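Local coordinates for protein GP37 (Pseudomonas phage phikz, PDB 5FT0) that inhibits the RNA degradosome of the phage's bacterial host, probably by binding RNase E and keeping RNA from it, at residues Phe203-Gly215 and Val223-Pro235. Numbering follows the deposited sequence.
With ARG (arginine), chain C.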
loop_
_atom_site.group_PDB
_atom_site.type_symbol
_atom_site.label_atom_id
_atom_site.label_comp_id
_atom_site.label_asym_id
_atom_site.label_seq_id
_atom_site.Cartn_x
_atom_site.Cartn_y
_atom_site.Cartn_z
ATOM N N PHE A 203 -3.892 -24.021 9.487
ATOM C CA PHE A 203 -5.145 -23.412 9.082
ATOM C C PHE A 203 -5.731 -24.231 7.939
ATOM O O PHE A 203 -5.098 -25.156 7.422
ATOM C CB PHE A 203 -4.932 -21.949 8.672
ATOM C CG PHE A 203 -4.316 -21.103 9.753
ATOM C CD1 PHE A 203 -2.944 -21.109 9.960
ATOM C CD2 PHE A 203 -5.107 -20.309 10.565
ATOM C CE1 PHE A 203 -2.371 -20.338 10.958
ATOM C CE2 PHE A 203 -4.542 -19.532 11.564
ATOM C CZ PHE A 203 -3.170 -19.548 11.761
ATOM N N ILE A 204 -6.961 -23.894 7.550
ATOM C CA ILE A 204 -7.590 -24.632 6.457
ATOM C C ILE A 204 -6.819 -24.439 5.162
ATOM O O ILE A 204 -6.729 -25.362 4.341
ATOM C CB ILE A 204 -9.067 -24.220 6.298
ATOM C CG1 ILE A 204 -9.237 -22.713 6.504
ATOM C CG2 ILE A 204 -9.950 -25.015 7.253
ATOM C CD1 ILE A 204 -10.669 -22.238 6.366
ATOM N N ASP A 205 -6.223 -23.263 4.963
ATOM C CA ASP A 205 -5.604 -22.922 3.691
ATOM C C ASP A 205 -4.089 -22.768 3.759
ATOM O O ASP A 205 -3.469 -22.490 2.726
ATOM C CB ASP A 205 -6.230 -21.634 3.133
ATOM C CG ASP A 205 -5.994 -20.425 4.026
ATOM O OD1 ASP A 205 -5.583 -20.604 5.191
ATOM O OD2 ASP A 205 -6.230 -19.290 3.563
ATOM N N ARG A 206 -3.471 -22.952 4.923
ATOM C CA ARG A 206 -2.034 -22.713 5.032
ATOM C C ARG A 206 -1.508 -23.301 6.332
ATOM O O ARG A 206 -2.270 -23.606 7.255
ATOM C CB ARG A 206 -1.711 -21.216 4.974
ATOM C CG ARG A 206 -2.169 -20.464 6.211
ATOM C CD ARG A 206 -2.246 -18.965 5.977
ATOM N NE ARG A 206 -2.503 -18.252 7.223
ATOM C CZ ARG A 206 -3.708 -18.089 7.761
ATOM N NH1 ARG A 206 -4.779 -18.584 7.158
ATOM N NH2 ARG A 206 -3.840 -17.427 8.901
ATOM N N THR A 207 -0.184 -23.441 6.392
ATOM C CA THR A 207 0.534 -23.802 7.607
ATOM C C THR A 207 1.503 -22.680 7.949
ATOM O O THR A 207 2.246 -22.213 7.080
ATOM C CB THR A 207 1.302 -25.118 7.442
ATOM O OG1 THR A 207 0.392 -26.175 7.118
ATOM C CG2 THR A 207 2.046 -25.466 8.729
ATOM N N GLU A 208 1.495 -22.250 9.208
ATOM C CA GLU A 208 2.405 -21.222 9.693
ATOM C C GLU A 208 3.248 -21.793 10.823
ATOM O O GLU A 208 2.711 -22.348 11.787
ATOM C CB GLU A 208 1.638 -19.982 10.168
ATOM C CG GLU A 208 0.846 -19.294 9.066
ATOM C CD GLU A 208 0.091 -18.070 9.555
ATOM O OE1 GLU A 208 0.049 -17.842 10.782
ATOM O OE2 GLU A 208 -0.458 -17.333 8.707
ATOM N N VAL A 209 4.565 -21.663 10.699
ATOM C CA VAL A 209 5.504 -22.100 11.725
ATOM C C VAL A 209 6.218 -20.865 12.258
ATOM O O VAL A 209 6.792 -20.087 11.485
ATOM C CB VAL A 209 6.506 -23.132 11.183
ATOM C CG1 VAL A 209 7.409 -23.623 12.300
ATOM C CG2 VAL A 209 5.772 -24.299 10.540
ATOM N N TYR A 210 6.178 -20.684 13.572
ATOM C CA TYR A 210 6.784 -19.536 14.230
ATOM C C TYR A 210 8.025 -19.980 14.988
ATOM O O TYR A 210 7.966 -20.917 15.791
ATOM C CB TYR A 210 5.794 -18.868 15.187
ATOM C CG TYR A 210 4.631 -18.194 14.494
ATOM C CD1 TYR A 210 3.574 -18.938 13.982
ATOM C CD2 TYR A 210 4.584 -16.812 14.361
ATOM C CE1 TYR A 210 2.509 -18.327 13.347
ATOM C CE2 TYR A 210 3.521 -16.191 13.729
ATOM C CZ TYR A 210 2.486 -16.955 13.224
ATOM O OH TYR A 210 1.425 -16.344 12.594
ATOM N N PHE A 211 9.142 -19.307 14.731
ATOM C CA PHE A 211 10.394 -19.524 15.449
ATOM C C PHE A 211 10.679 -18.271 16.265
ATOM O O PHE A 211 11.049 -17.233 15.706
ATOM C CB PHE A 211 11.544 -19.820 14.485
ATOM C CG PHE A 211 11.269 -20.948 13.529
ATOM C CD1 PHE A 211 10.618 -20.718 12.327
ATOM C CD2 PHE A 211 11.672 -22.239 13.827
ATOM C CE1 PHE A 211 10.370 -21.753 11.448
ATOM C CE2 PHE A 211 11.426 -23.277 12.951
ATOM C CZ PHE A 211 10.774 -23.035 11.760
ATOM N N SER A 212 10.511 -18.365 17.581
ATOM C CA SER A 212 10.687 -17.224 18.466
ATOM C C SER A 212 11.947 -17.386 19.308
ATOM O O SER A 212 12.383 -18.502 19.602
ATOM C CB SER A 212 9.470 -17.041 19.373
ATOM O OG SER A 212 8.347 -16.638 18.613
ATOM N N PHE A 213 12.529 -16.252 19.692
ATOM C CA PHE A 213 13.801 -16.234 20.396
ATOM C C PHE A 213 13.778 -15.149 21.460
ATOM O O PHE A 213 13.126 -14.113 21.301
ATOM C CB PHE A 213 14.973 -15.993 19.436
ATOM C CG PHE A 213 14.998 -16.933 18.265
ATOM C CD1 PHE A 213 15.589 -18.181 18.374
ATOM C CD2 PHE A 213 14.432 -16.570 17.057
ATOM C CE1 PHE A 213 15.612 -19.048 17.302
ATOM C CE2 PHE A 213 14.453 -17.434 15.978
ATOM C CZ PHE A 213 15.043 -18.674 16.101
ATOM N N GLU A 214 14.502 -15.401 22.548
ATOM C CA GLU A 214 14.667 -14.449 23.637
ATOM C C GLU A 214 16.155 -14.240 23.856
ATOM O O GLU A 214 16.901 -15.212 24.013
ATOM C CB GLU A 214 14.008 -14.951 24.926
ATOM C CG GLU A 214 12.538 -15.293 24.786
ATOM C CD GLU A 214 12.013 -16.075 25.976
ATOM O OE1 GLU A 214 11.653 -15.446 26.990
ATOM O OE2 GLU A 214 11.966 -17.322 25.900
ATOM N N GLY A 215 16.585 -12.985 23.874
ATOM C CA GLY A 215 17.994 -12.658 23.952
ATOM C C GLY A 215 18.312 -11.774 25.140
ATOM O O GLY A 215 17.519 -10.915 25.526
ATOM N N VAL A 223 15.570 -9.125 24.549
ATOM C CA VAL A 223 15.452 -8.927 23.110
ATOM C C VAL A 223 14.601 -10.058 22.554
ATOM O O VAL A 223 14.884 -11.236 22.807
ATOM C CB VAL A 223 16.827 -8.882 22.423
ATOM C CG1 VAL A 223 16.654 -8.728 20.922
ATOM C CG2 VAL A 223 17.661 -7.743 22.989
ATOM N N LEU A 224 13.563 -9.704 21.804
ATOM C CA LEU A 224 12.641 -10.668 21.221
ATOM C C LEU A 224 12.751 -10.627 19.705
ATOM O O LEU A 224 12.922 -9.556 19.118
ATOM C CB LEU A 224 11.193 -10.381 21.640
ATOM C CG LEU A 224 10.889 -10.334 23.141
ATOM C CD1 LEU A 224 9.426 -9.990 23.371
ATOM C CD2 LEU A 224 11.247 -11.651 23.808
ATOM N N PHE A 225 12.639 -11.795 19.076
ATOM C CA PHE A 225 12.659 -11.888 17.624
ATOM C C PHE A 225 11.910 -13.144 17.205
ATOM O O PHE A 225 12.102 -14.213 17.790
ATOM C CB PHE A 225 14.092 -11.919 17.074
ATOM C CG PHE A 225 14.196 -11.527 15.622
ATOM C CD1 PHE A 225 13.822 -12.407 14.618
ATOM C CD2 PHE A 225 14.674 -10.279 15.265
ATOM C CE1 PHE A 225 13.918 -12.042 13.286
ATOM C CE2 PHE A 225 14.776 -9.909 13.934
ATOM C CZ PHE A 225 14.395 -10.792 12.946
ATOM N N THR A 226 11.056 -13.005 16.195
ATOM C CA THR A 226 10.304 -14.126 15.650
ATOM C C THR A 226 10.488 -14.170 14.140
ATOM O O THR A 226 10.521 -13.129 13.478
ATOM C CB THR A 226 8.805 -14.024 15.999
ATOM O OG1 THR A 226 8.630 -14.148 17.418
ATOM C CG2 THR A 226 8.007 -15.120 15.307
ATOM N N ILE A 227 10.635 -15.379 13.607
ATOM C CA ILE A 227 10.608 -15.626 12.173
ATOM C C ILE A 227 9.392 -16.489 11.877
ATOM O O ILE A 227 9.216 -17.549 12.489
ATOM C CB ILE A 227 11.896 -16.315 11.684
ATOM C CG1 ILE A 227 13.115 -15.447 11.992
ATOM C CG2 ILE A 227 11.805 -16.608 10.197
ATOM C CD1 ILE A 227 14.416 -16.044 11.516
ATOM N N LYS A 228 8.551 -16.032 10.956
ATOM C CA LYS A 228 7.369 -16.774 10.538
ATOM C C LYS A 228 7.583 -17.298 9.128
ATOM O O LYS A 228 8.015 -16.553 8.243
ATOM C CB LYS A 228 6.111 -15.905 10.583
ATOM C CG LYS A 228 4.854 -16.654 10.143
ATOM C CD LYS A 228 3.607 -15.785 10.208
ATOM C CE LYS A 228 3.558 -14.785 9.074
ATOM N NZ LYS A 228 2.299 -13.991 9.100
ATOM N N ILE A 229 7.289 -18.579 8.927
ATOM C CA ILE A 229 7.353 -19.213 7.618
ATOM C C ILE A 229 5.973 -19.771 7.302
ATOM O O ILE A 229 5.347 -20.413 8.155
ATOM C CB ILE A 229 8.424 -20.317 7.574
ATOM C CG1 ILE A 229 9.783 -19.737 7.969
ATOM C CG2 ILE A 229 8.498 -20.933 6.184
ATOM C CD1 ILE A 229 10.878 -20.764 8.061
ATOM N N VAL A 230 5.499 -19.521 6.085
ATOM C CA VAL A 230 4.154 -19.897 5.669
ATOM C C VAL A 230 4.255 -20.877 4.510
ATOM O O VAL A 230 4.949 -20.609 3.521
ATOM C CB VAL A 230 3.318 -18.670 5.261
ATOM C CG1 VAL A 230 1.890 -19.089 4.921
ATOM C CG2 VAL A 230 3.328 -17.627 6.367
ATOM N N ARG A 231 3.570 -22.008 4.636
ATOM C CA ARG A 231 3.323 -22.909 3.520
ATOM C C ARG A 231 1.844 -22.847 3.178
ATOM O O ARG A 231 0.994 -23.010 4.059
ATOM C CB ARG A 231 3.720 -24.346 3.851
ATOM C CG ARG A 231 3.551 -25.299 2.675
ATOM C CD ARG A 231 3.353 -26.724 3.152
ATOM N NE ARG A 231 3.593 -27.701 2.094
ATOM C CZ ARG A 231 2.637 -28.272 1.367
ATOM N NH1 ARG A 231 1.363 -27.968 1.580
ATOM N NH2 ARG A 231 2.955 -29.152 0.427
ATOM N N TYR A 232 1.540 -22.601 1.910
ATOM C CA TYR A 232 0.161 -22.480 1.477
ATOM C C TYR A 232 -0.373 -23.850 1.057
ATOM O O TYR A 232 0.337 -24.857 1.095
ATOM C CB TYR A 232 0.064 -21.428 0.374
ATOM C CG TYR A 232 0.471 -20.055 0.870
ATOM C CD1 TYR A 232 -0.412 -19.274 1.606
ATOM C CD2 TYR A 232 1.746 -19.556 0.632
ATOM C CE1 TYR A 232 -0.045 -18.028 2.076
ATOM C CE2 TYR A 232 2.124 -18.308 1.098
ATOM C CZ TYR A 232 1.225 -17.550 1.820
ATOM O OH TYR A 232 1.591 -16.310 2.287
ATOM N N ASN A 233 -1.651 -23.891 0.661
ATOM C CA ASN A 233 -2.335 -25.171 0.471
ATOM C C ASN A 233 -1.608 -26.074 -0.521
ATOM O O ASN A 233 -1.654 -27.302 -0.385
ATOM C CB ASN A 233 -3.781 -24.936 0.029
ATOM C CG ASN A 233 -3.884 -24.024 -1.177
ATOM O OD1 ASN A 233 -3.177 -23.019 -1.275
ATOM N ND2 ASN A 233 -4.768 -24.373 -2.106
ATOM N N GLN A 234 -0.925 -25.495 -1.507
ATOM C CA GLN A 234 -0.076 -26.232 -2.431
ATOM C C GLN A 234 1.305 -25.591 -2.492
ATOM O O GLN A 234 1.439 -24.376 -2.311
ATOM C CB GLN A 234 -0.688 -26.280 -3.841
ATOM C CG GLN A 234 -1.328 -27.620 -4.220
ATOM C CD GLN A 234 -2.626 -27.899 -3.474
ATOM O OE1 GLN A 234 -3.579 -27.120 -3.549
ATOM N NE2 GLN A 234 -2.672 -29.020 -2.762
ATOM N N PRO A 235 2.350 -26.388 -2.733
ATOM C CA PRO A 235 3.723 -25.857 -2.727
ATOM C C PRO A 235 3.969 -24.843 -3.837
ATOM O O PRO A 235 3.191 -24.711 -4.782
ATOM C CB PRO A 235 4.592 -27.107 -2.922
ATOM C CG PRO A 235 3.650 -28.196 -3.360
ATOM C CD PRO A 235 2.322 -27.858 -2.782
HETATM N N ARG C . 14.833 -15.855 28.545
HETATM C CA ARG C . 15.075 -15.734 29.976
HETATM C C ARG C . 15.514 -17.073 30.564
HETATM O O ARG C . 15.088 -18.136 30.114
HETATM C CB ARG C . 13.820 -15.224 30.681
HETATM C CG ARG C . 12.596 -16.081 30.413
HETATM C CD ARG C . 11.328 -15.432 30.923
HETATM N NE ARG C . 10.184 -16.325 30.763
HETATM C CZ ARG C . 9.469 -16.432 29.647
HETATM N NH1 ARG C . 9.775 -15.695 28.587
HETATM N NH2 ARG C . 8.446 -17.273 29.591
HETATM O OXT ARG C . 16.310 -17.124 31.501
HETATM O O HOH W 1 -3.784 -20.740 1.039
#
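T207 and R231 pair through two backbone hydrogen bonds, T207 N to R231 O at 2.6 Å being the shorter, and the same reciprocal pairing recurs at V209-I229, F211-I227, F213-F225 and G215-V223. Strands 206-215 and 223-232 run antiparallel, their axes at 165° and 4.5 Å apart at closest. In the pairs between, CA-H groups lean on carbonyls, as T226 CA does on F211 O at 3.2 Å. The two are arms of one beta hairpin within a seven-stranded antiparallel sheet, flanked by strands 122-132 and 197-202. F211, F213, F225 and I227 face helix 158-187; I229 CD1 meets F211 CE1 at 3.6 Å. The opposite face is more polar. K228 lies alongside Y210, its CG over one face of the ring, 4.0 Å from the centroid in a CH-pi contact, while T226 CG2 touches the ring edge. With CG anti to the backbone N (chi1 180°) and a bend at chi3, the lysine passes CD by Y210 OH and brings NZ to a salt bridge with E129. Y210 OH donates to E208 OE1. D205, R206 and E208 form one salt-bridge network: R206 NE meets E208 OE2 at 2.7 Å, nearly straight (172°) though from above the carboxylate plane, and R206 NH1 meets D205 OD1, while D205 OD2 is hydrogen-bonded to H252 of the second subunit. The buried S212 OG donates to T226 OG1 at 2.8 Å; V136 N also bonds the serine, V134 O the threonine. Toward the turn, L224 CD2 packs on E214 CG, and E214 OE1 lies near NH1 of the bound arginine.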